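Local structure of oligopeptide ABC transporter OppAIV (Borrelia burgdorferi B31, 4GL8) at residues 37-41 / 407-412; 101-105 / 184-189; 117-122 / 139-144. The protein probably binds oligopeptides outside the cell membrane and delivers them to an ABC transporter for uptake. One frame throughout, in Å; residues are numbered along the deposited sequence.

Overall arrangement
Strand 31-35 leads directly into residues 37-41, and interaction 1 joins them to residues 407-412 at the start of helix 408-417, closing a loop that takes in most of the chain. Interactions 2 and 3 both fall within that loop. In interaction 2 the turn 101-105, after strand 90-95, meets residues 184-189 at the start of helix 187-193. Inside this smaller loop lies interaction 3, a short closure between the end of helix 109-119 and helix 139-143. Interactions 2 and 3 touch where Met-187 packs on Arg-118. Interaction 1 stands apart, its nearest atoms about 14 Å from interaction 2 and about 12 Å from interaction 3.

Interaction 1: 37-41 / 407-412; sequences GSEPA and EWSTYI
A water-bridged contact joins Glu-39, in the loop after strand 31-35, to Glu-407 and Ser-409 at the N-terminal end of helix 408-417. No direct hydrogen bond crosses. Instead one water donates to Glu-39 O (2.6 Å) and to Glu-407 OE2 and accepts from Ser-409 OG, while a second runs from Glu-39 N to the same OE2. Glu-407 OE2 thus receives two water bonds. Glu-407 is the N-cap residue, and its other oxygen, OE1, makes the capping bond, accepting from Ser-409 N at 2.9 Å from above the carboxylate plane; the bend at chi2 (-85°) lets one carboxylate cap the helix and reach the bridging waters. Ser-38 CB lies over one face of the Trp-408 indole, 4.3 Å from the centroid of its five-membered ring, and Glu-39 O approaches the ring edge at CD1 (3.3 Å). Farther along, Ala-41 CB sits close to Ser-409 OG and reaches Ile-412 CD1 at 4.3 Å. Second partners fix the ends: Trp-408 NE1 bonds Asp-50, and Glu-39 OE2 forms a salt bridge with Arg-214. Trp-408 also packs on the backbone of the bound peptide, so the contact holds one residue of the peptide site of this family 5 solute-binding protein.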
# COMPACT_ATOMS: atom_id res chain seq x y z
N GLY A 37 -4.57 5.84 12.57
CA GLY A 37 -4.11 7.15 12.09
C GLY A 37 -5.00 7.91 11.10
O GLY A 37 -4.72 9.07 10.81
N SER A 38 -6.05 7.28 10.58
CA SER A 38 -6.94 7.96 9.65
C SER A 38 -8.18 7.11 9.40
O SER A 38 -8.15 5.89 9.57
CB SER A 38 -6.22 8.22 8.32
OG SER A 38 -5.46 9.42 8.35
N GLU A 39 -9.26 7.78 9.03
CA GLU A 39 -10.53 7.16 8.71
C GLU A 39 -10.38 6.50 7.35
O GLU A 39 -9.95 7.15 6.40
CB GLU A 39 -11.63 8.22 8.66
CG GLU A 39 -12.97 7.80 8.03
CD GLU A 39 -13.94 7.11 8.98
OE1 GLU A 39 -13.52 6.72 10.08
OE2 GLU A 39 -15.14 6.97 8.62
N PRO A 40 -10.74 5.21 7.25
CA PRO A 40 -10.71 4.55 5.94
C PRO A 40 -11.75 5.15 5.01
O PRO A 40 -12.76 5.68 5.48
CB PRO A 40 -11.06 3.10 6.26
CG PRO A 40 -11.92 3.20 7.46
CD PRO A 40 -11.29 4.32 8.28
N ALA A 41 -11.48 5.05 3.72
CA ALA A 41 -12.33 5.60 2.65
C ALA A 41 -13.33 4.56 2.20
O ALA A 41 -14.36 4.91 1.67
CB ALA A 41 -11.48 6.03 1.45
N GLU A 407 -7.86 15.67 4.21
CA GLU A 407 -8.28 14.48 4.91
C GLU A 407 -8.03 13.27 3.99
O GLU A 407 -8.09 13.39 2.77
CB GLU A 407 -9.78 14.59 5.27
CG GLU A 407 -10.29 13.54 6.27
CD GLU A 407 -10.70 12.20 5.65
OE1 GLU A 407 -11.12 12.14 4.46
OE2 GLU A 407 -10.60 11.16 6.36
N TRP A 408 -7.77 12.13 4.61
CA TRP A 408 -7.31 10.93 3.98
C TRP A 408 -8.07 10.57 2.70
O TRP A 408 -7.44 10.35 1.68
CB TRP A 408 -7.35 9.77 4.98
CG TRP A 408 -6.70 8.42 4.48
CD1 TRP A 408 -7.30 7.21 4.41
CD2 TRP A 408 -5.34 8.21 4.07
NE1 TRP A 408 -6.43 6.26 3.98
CE2 TRP A 408 -5.22 6.84 3.76
CE3 TRP A 408 -4.22 9.05 3.91
CZ2 TRP A 408 -4.02 6.27 3.29
CZ3 TRP A 408 -3.06 8.51 3.46
CH2 TRP A 408 -2.96 7.11 3.16
N SER A 409 -9.40 10.55 2.73
CA SER A 409 -10.20 10.23 1.52
C SER A 409 -10.01 11.21 0.41
O SER A 409 -9.94 10.83 -0.74
CB SER A 409 -11.70 10.13 1.83
OG SER A 409 -11.97 8.92 2.52
N THR A 410 -9.99 12.49 0.75
CA THR A 410 -9.78 13.53 -0.25
C THR A 410 -8.37 13.43 -0.81
O THR A 410 -8.16 13.61 -1.98
CB THR A 410 -10.04 14.93 0.37
OG1 THR A 410 -11.40 15.01 0.82
CG2 THR A 410 -9.77 16.10 -0.66
N TYR A 411 -7.39 13.16 0.06
CA TYR A 411 -6.00 13.01 -0.37
C TYR A 411 -5.82 11.89 -1.40
O TYR A 411 -5.13 12.07 -2.40
CB TYR A 411 -5.10 12.75 0.84
CG TYR A 411 -3.74 12.19 0.49
CD1 TYR A 411 -2.71 13.02 0.09
CD2 TYR A 411 -3.49 10.84 0.60
CE1 TYR A 411 -1.47 12.51 -0.20
CE2 TYR A 411 -2.24 10.31 0.31
CZ TYR A 411 -1.24 11.15 -0.10
OH TYR A 411 0.01 10.62 -0.38
N ILE A 412 -6.47 10.76 -1.16
CA ILE A 412 -6.45 9.64 -2.09
C ILE A 412 -7.12 10.02 -3.41
O ILE A 412 -6.64 9.65 -4.48
CB ILE A 412 -7.19 8.40 -1.55
CG1 ILE A 412 -6.46 7.81 -0.35
CG2 ILE A 412 -7.37 7.32 -2.63
CD1 ILE A 412 -7.35 6.85 0.42
O HOH W 1 -11.26 8.95 5.15
O HOH W 2 -9.33 10.67 8.53

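Interaction 2: 101-105 / 184-189; sequences WSDGV and PVPMHV
A type I beta turn, Trp-101 to Gly-104, docks against the start of helix 187-193 and the prolines before it: Asp-103 meets His-188, and Trp-101 packs on Pro-186. The polar tie is a His-carboxylate hydrogen bond: His-188 NE2 donates to Asp-103 OD2 at 2.6 Å, almost straight at 177°, Asp-103 OD2 accepting through its syn lone pair. The acceptor lies in the imidazole plane and the carboxylate is nearly coplanar with the ring, so the two flat groups meet edge on. His-188 takes the crowded first torsion (chi1 74°), with CG between the backbone N and the carbonyl carbon, and its ring reaches across to the turn. There it is sandwiched: Val-105 CG1 lies 3.8 Å from its centroid over one face, and Val-189 CG2 of its own helix covers the opposite face. The short bond to a carboxylate would probably favour a protonated imidazole. Alongside, the proline before the helix carries the indole: Pro-186 CB stands over the centre of the Trp-101 six-membered ring, 3.8 Å from its centroid, a CH-pi contact, with Pro-186 CD 3.8 Å from Trp-101 CH2. Pro-184 O approaches the indole at its edge, 3.6 Å from Trp-101 CH2. Beyond the pair, helix 109-119 backs residues 184-189, Ser-115 bonding Val-185 N and Ile-112 meeting Pro-184, while Ser-102 OG ties the turn to Val-205, a few residues before strand 209-215.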
# COMPACT_ATOMS: atom_id res chain seq x y z
N TRP A 101 -19.12 -18.09 4.99
CA TRP A 101 -19.16 -16.69 5.36
C TRP A 101 -19.84 -16.59 6.76
O TRP A 101 -20.33 -17.57 7.31
CB TRP A 101 -19.95 -15.87 4.32
CG TRP A 101 -19.39 -15.87 2.93
CD1 TRP A 101 -19.87 -16.57 1.87
CD2 TRP A 101 -18.26 -15.14 2.44
NE1 TRP A 101 -19.12 -16.33 0.75
CE2 TRP A 101 -18.12 -15.45 1.08
CE3 TRP A 101 -17.36 -14.26 3.02
CZ2 TRP A 101 -17.10 -14.93 0.29
CZ3 TRP A 101 -16.35 -13.72 2.22
CH2 TRP A 101 -16.23 -14.06 0.87
N SER A 102 -19.89 -15.38 7.30
CA SER A 102 -20.31 -15.15 8.66
C SER A 102 -21.83 -15.26 8.86
O SER A 102 -22.30 -15.31 9.98
CB SER A 102 -19.81 -13.79 9.16
OG SER A 102 -20.27 -12.76 8.32
N ASP A 103 -22.58 -15.30 7.76
CA ASP A 103 -23.99 -15.65 7.77
C ASP A 103 -24.22 -17.15 7.47
O ASP A 103 -25.34 -17.54 7.19
CB ASP A 103 -24.74 -14.80 6.75
CG ASP A 103 -24.25 -15.03 5.31
OD1 ASP A 103 -23.22 -15.69 5.12
OD2 ASP A 103 -24.87 -14.53 4.37
N GLY A 104 -23.17 -17.99 7.50
CA GLY A 104 -23.31 -19.43 7.25
C GLY A 104 -23.42 -19.89 5.81
O GLY A 104 -23.46 -21.07 5.56
N VAL A 105 -23.46 -18.97 4.86
CA VAL A 105 -23.45 -19.33 3.44
C VAL A 105 -22.05 -19.87 3.05
O VAL A 105 -21.02 -19.27 3.38
CB VAL A 105 -23.86 -18.10 2.59
CG1 VAL A 105 -23.65 -18.34 1.09
CG2 VAL A 105 -25.32 -17.76 2.88
N PRO A 184 -11.33 -12.64 -1.96
CA PRO A 184 -12.71 -12.83 -2.39
C PRO A 184 -13.72 -12.11 -1.50
O PRO A 184 -13.49 -12.01 -0.27
CB PRO A 184 -12.92 -14.36 -2.30
CG PRO A 184 -11.51 -14.92 -2.36
CD PRO A 184 -10.71 -13.92 -1.59
N VAL A 185 -14.81 -11.65 -2.11
CA VAL A 185 -15.88 -10.94 -1.40
C VAL A 185 -17.20 -11.67 -1.60
O VAL A 185 -17.34 -12.41 -2.57
CB VAL A 185 -16.00 -9.48 -1.86
CG1 VAL A 185 -14.78 -8.69 -1.42
CG2 VAL A 185 -16.16 -9.39 -3.37
N PRO A 186 -18.19 -11.47 -0.69
CA PRO A 186 -19.43 -12.26 -0.71
C PRO A 186 -20.47 -11.79 -1.73
O PRO A 186 -21.27 -10.85 -1.47
CB PRO A 186 -19.97 -12.12 0.72
CG PRO A 186 -19.38 -10.84 1.22
CD PRO A 186 -18.02 -10.72 0.56
N MET A 187 -20.50 -12.47 -2.86
CA MET A 187 -21.30 -12.02 -3.97
C MET A 187 -22.79 -12.08 -3.73
O MET A 187 -23.50 -11.23 -4.23
CB MET A 187 -20.91 -12.71 -5.27
CG MET A 187 -19.59 -12.16 -5.83
SD MET A 187 -19.51 -10.36 -5.97
CE MET A 187 -20.65 -10.08 -7.31
N HIS A 188 -23.27 -13.03 -2.93
CA HIS A 188 -24.70 -13.10 -2.58
C HIS A 188 -25.18 -11.82 -1.86
O HIS A 188 -26.31 -11.34 -2.07
CB HIS A 188 -25.04 -14.41 -1.82
CG HIS A 188 -24.55 -14.47 -0.40
ND1 HIS A 188 -23.24 -14.71 -0.06
CD2 HIS A 188 -25.24 -14.38 0.77
CE1 HIS A 188 -23.13 -14.75 1.26
NE2 HIS A 188 -24.33 -14.58 1.78
N VAL A 189 -24.28 -11.23 -1.08
CA VAL A 189 -24.59 -10.05 -0.26
C VAL A 189 -24.41 -8.76 -1.08
O VAL A 189 -25.21 -7.84 -0.97
CB VAL A 189 -23.73 -10.06 1.02
CG1 VAL A 189 -23.64 -8.69 1.65
CG2 VAL A 189 -24.26 -11.10 2.01

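Interaction 3: 117-122 / 139-144; sequences LRILDK and AEEYFD
The ring of Tyr-142 meets Leu-120 at its edge, Leu-120 CB lying near the ring plane 3.7 Å from Tyr-142 CD2, while Leu-117 CD2 comes in obliquely at the phenol end, 3.8 Å from OH. The Phe-143 ring is also approached obliquely, by Leu-120 O at CD2 (3.6 Å) and by Lys-122 CE at CE1 (3.5 Å); Asp-144 OD1 lies at its edge, in plane. Both aromatic side chains have CG anti to the backbone N (chi1 177° for Tyr-142, 170° for Phe-143), and from adjacent positions on the helix Tyr-142 meets Leu-120 CB and Phe-143 its carbonyl O. Beyond Tyr-142 the Leu-120 side chain goes on, its CD2 reaching Ala-139 CB at 4.0 Å. The end of helix 109-119, where Leu-120 leaves helical geometry, is thereby packed on the short helix 139-143. These helices fall in the chain between strands 90-95 and 154-158 of the five-stranded antiparallel sheet, which probably belongs to the extra domain of OppA-type binding proteins. Helix 129-135 adds Ile-132 against Leu-120 and a cation-pi contact from Lys-133 to Phe-143. Two waters supply the polar links: one donates to Leu-117 O and is 2.5 Å from Tyr-142 OH, and the other donates to Leu-120 O and to Phe-143 O while accepting from Lys-122 N (2.9 Å). The aliphatic chain of Lys-122 crosses Phe-143 at about a right angle, and its bend at chi3 leaves NZ 4.5 Å from Asp-144 OD1, too far for a salt bridge.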
# COMPACT_ATOMS: atom_id res chain seq x y z
N LEU A 117 -15.04 -12.01 -11.07
CA LEU A 117 -15.81 -11.38 -12.15
C LEU A 117 -16.26 -9.94 -11.83
O LEU A 117 -16.24 -9.09 -12.71
CB LEU A 117 -17.02 -12.22 -12.56
CG LEU A 117 -16.78 -13.63 -13.13
CD1 LEU A 117 -18.14 -14.22 -13.45
CD2 LEU A 117 -15.92 -13.65 -14.36
N ARG A 118 -16.68 -9.67 -10.60
CA ARG A 118 -17.01 -8.29 -10.19
C ARG A 118 -15.83 -7.32 -10.35
O ARG A 118 -16.03 -6.22 -10.88
CB ARG A 118 -17.53 -8.25 -8.74
CG ARG A 118 -17.69 -6.84 -8.14
CD ARG A 118 -18.27 -6.93 -6.73
NE ARG A 118 -18.66 -5.64 -6.18
CZ ARG A 118 -17.99 -4.95 -5.24
NH1 ARG A 118 -16.83 -5.40 -4.72
NH2 ARG A 118 -18.48 -3.78 -4.81
N ILE A 119 -14.62 -7.66 -9.90
CA ILE A 119 -13.54 -6.68 -10.00
C ILE A 119 -13.11 -6.47 -11.45
O ILE A 119 -12.56 -5.43 -11.79
CB ILE A 119 -12.32 -6.99 -9.10
CG1 ILE A 119 -11.40 -5.78 -9.03
CG2 ILE A 119 -11.56 -8.22 -9.59
CD1 ILE A 119 -10.33 -5.92 -7.98
N LEU A 120 -13.40 -7.44 -12.32
CA LEU A 120 -13.11 -7.33 -13.74
C LEU A 120 -14.25 -6.72 -14.53
O LEU A 120 -14.19 -6.68 -15.76
CB LEU A 120 -12.75 -8.70 -14.32
CG LEU A 120 -11.40 -9.22 -13.81
CD1 LEU A 120 -11.28 -10.73 -14.01
CD2 LEU A 120 -10.26 -8.51 -14.53
N ASP A 121 -15.28 -6.25 -13.82
CA ASP A 121 -16.34 -5.46 -14.39
C ASP A 121 -15.94 -3.99 -14.35
O ASP A 121 -15.71 -3.44 -13.27
CB ASP A 121 -17.63 -5.63 -13.59
CG ASP A 121 -18.87 -5.09 -14.32
OD1 ASP A 121 -18.73 -4.27 -15.27
OD2 ASP A 121 -19.98 -5.51 -13.94
N LYS A 122 -15.90 -3.36 -15.51
CA LYS A 122 -15.62 -1.93 -15.64
C LYS A 122 -16.49 -1.09 -14.70
O LYS A 122 -16.00 -0.14 -14.09
CB LYS A 122 -15.82 -1.50 -17.09
CG LYS A 122 -15.05 -0.27 -17.54
CD LYS A 122 -15.00 -0.21 -19.07
CE LYS A 122 -13.98 -1.20 -19.64
NZ LYS A 122 -13.94 -1.27 -21.13
N ALA A 139 -7.55 -11.91 -18.56
CA ALA A 139 -8.25 -10.96 -17.72
C ALA A 139 -8.42 -9.62 -18.42
O ALA A 139 -9.44 -8.95 -18.31
CB ALA A 139 -7.53 -10.77 -16.39
N GLU A 140 -7.38 -9.19 -19.12
CA GLU A 140 -7.45 -7.92 -19.83
C GLU A 140 -8.51 -7.95 -20.97
O GLU A 140 -9.26 -7.00 -21.18
CB GLU A 140 -6.08 -7.59 -20.39
CG GLU A 140 -5.98 -6.19 -20.95
CD GLU A 140 -4.57 -5.88 -21.40
OE1 GLU A 140 -3.73 -6.83 -21.47
OE2 GLU A 140 -4.31 -4.69 -21.69
N GLU A 141 -8.55 -9.07 -21.66
CA GLU A 141 -9.44 -9.25 -22.79
C GLU A 141 -10.85 -9.37 -22.28
O GLU A 141 -11.76 -8.77 -22.82
CB GLU A 141 -9.04 -10.50 -23.56
CG GLU A 141 -7.78 -10.33 -24.38
CD GLU A 141 -6.48 -10.62 -23.65
OE1 GLU A 141 -6.45 -10.74 -22.40
OE2 GLU A 141 -5.46 -10.69 -24.36
N TYR A 142 -11.04 -10.15 -21.22
CA TYR A 142 -12.34 -10.19 -20.59
C TYR A 142 -12.85 -8.78 -20.19
O TYR A 142 -13.97 -8.43 -20.47
CB TYR A 142 -12.31 -11.12 -19.37
CG TYR A 142 -13.63 -11.12 -18.66
CD1 TYR A 142 -14.71 -11.78 -19.20
CD2 TYR A 142 -13.79 -10.42 -17.46
CE1 TYR A 142 -15.93 -11.77 -18.56
CE2 TYR A 142 -15.00 -10.41 -16.82
CZ TYR A 142 -16.06 -11.09 -17.36
OH TYR A 142 -17.27 -11.06 -16.76
N PHE A 143 -12.00 -8.00 -19.52
CA PHE A 143 -12.34 -6.66 -19.02
C PHE A 143 -12.73 -5.71 -20.13
O PHE A 143 -13.66 -4.89 -19.95
CB PHE A 143 -11.12 -6.09 -18.24
CG PHE A 143 -11.23 -4.62 -17.87
CD1 PHE A 143 -10.77 -3.63 -18.74
CD2 PHE A 143 -11.76 -4.23 -16.65
CE1 PHE A 143 -10.86 -2.29 -18.40
CE2 PHE A 143 -11.83 -2.89 -16.30
CZ PHE A 143 -11.39 -1.92 -17.16
N ASP A 144 -12.02 -5.81 -21.25
CA ASP A 144 -12.27 -5.01 -22.44
C ASP A 144 -13.44 -5.53 -23.26
O ASP A 144 -13.73 -4.97 -24.29
CB ASP A 144 -11.06 -5.02 -23.38
CG ASP A 144 -9.88 -4.26 -22.83
OD1 ASP A 144 -10.05 -3.50 -21.86
OD2 ASP A 144 -8.78 -4.42 -23.40
O HOH W 3 -17.65 -9.18 -15.09
O HOH W 4 -15.57 -5.20 -17.68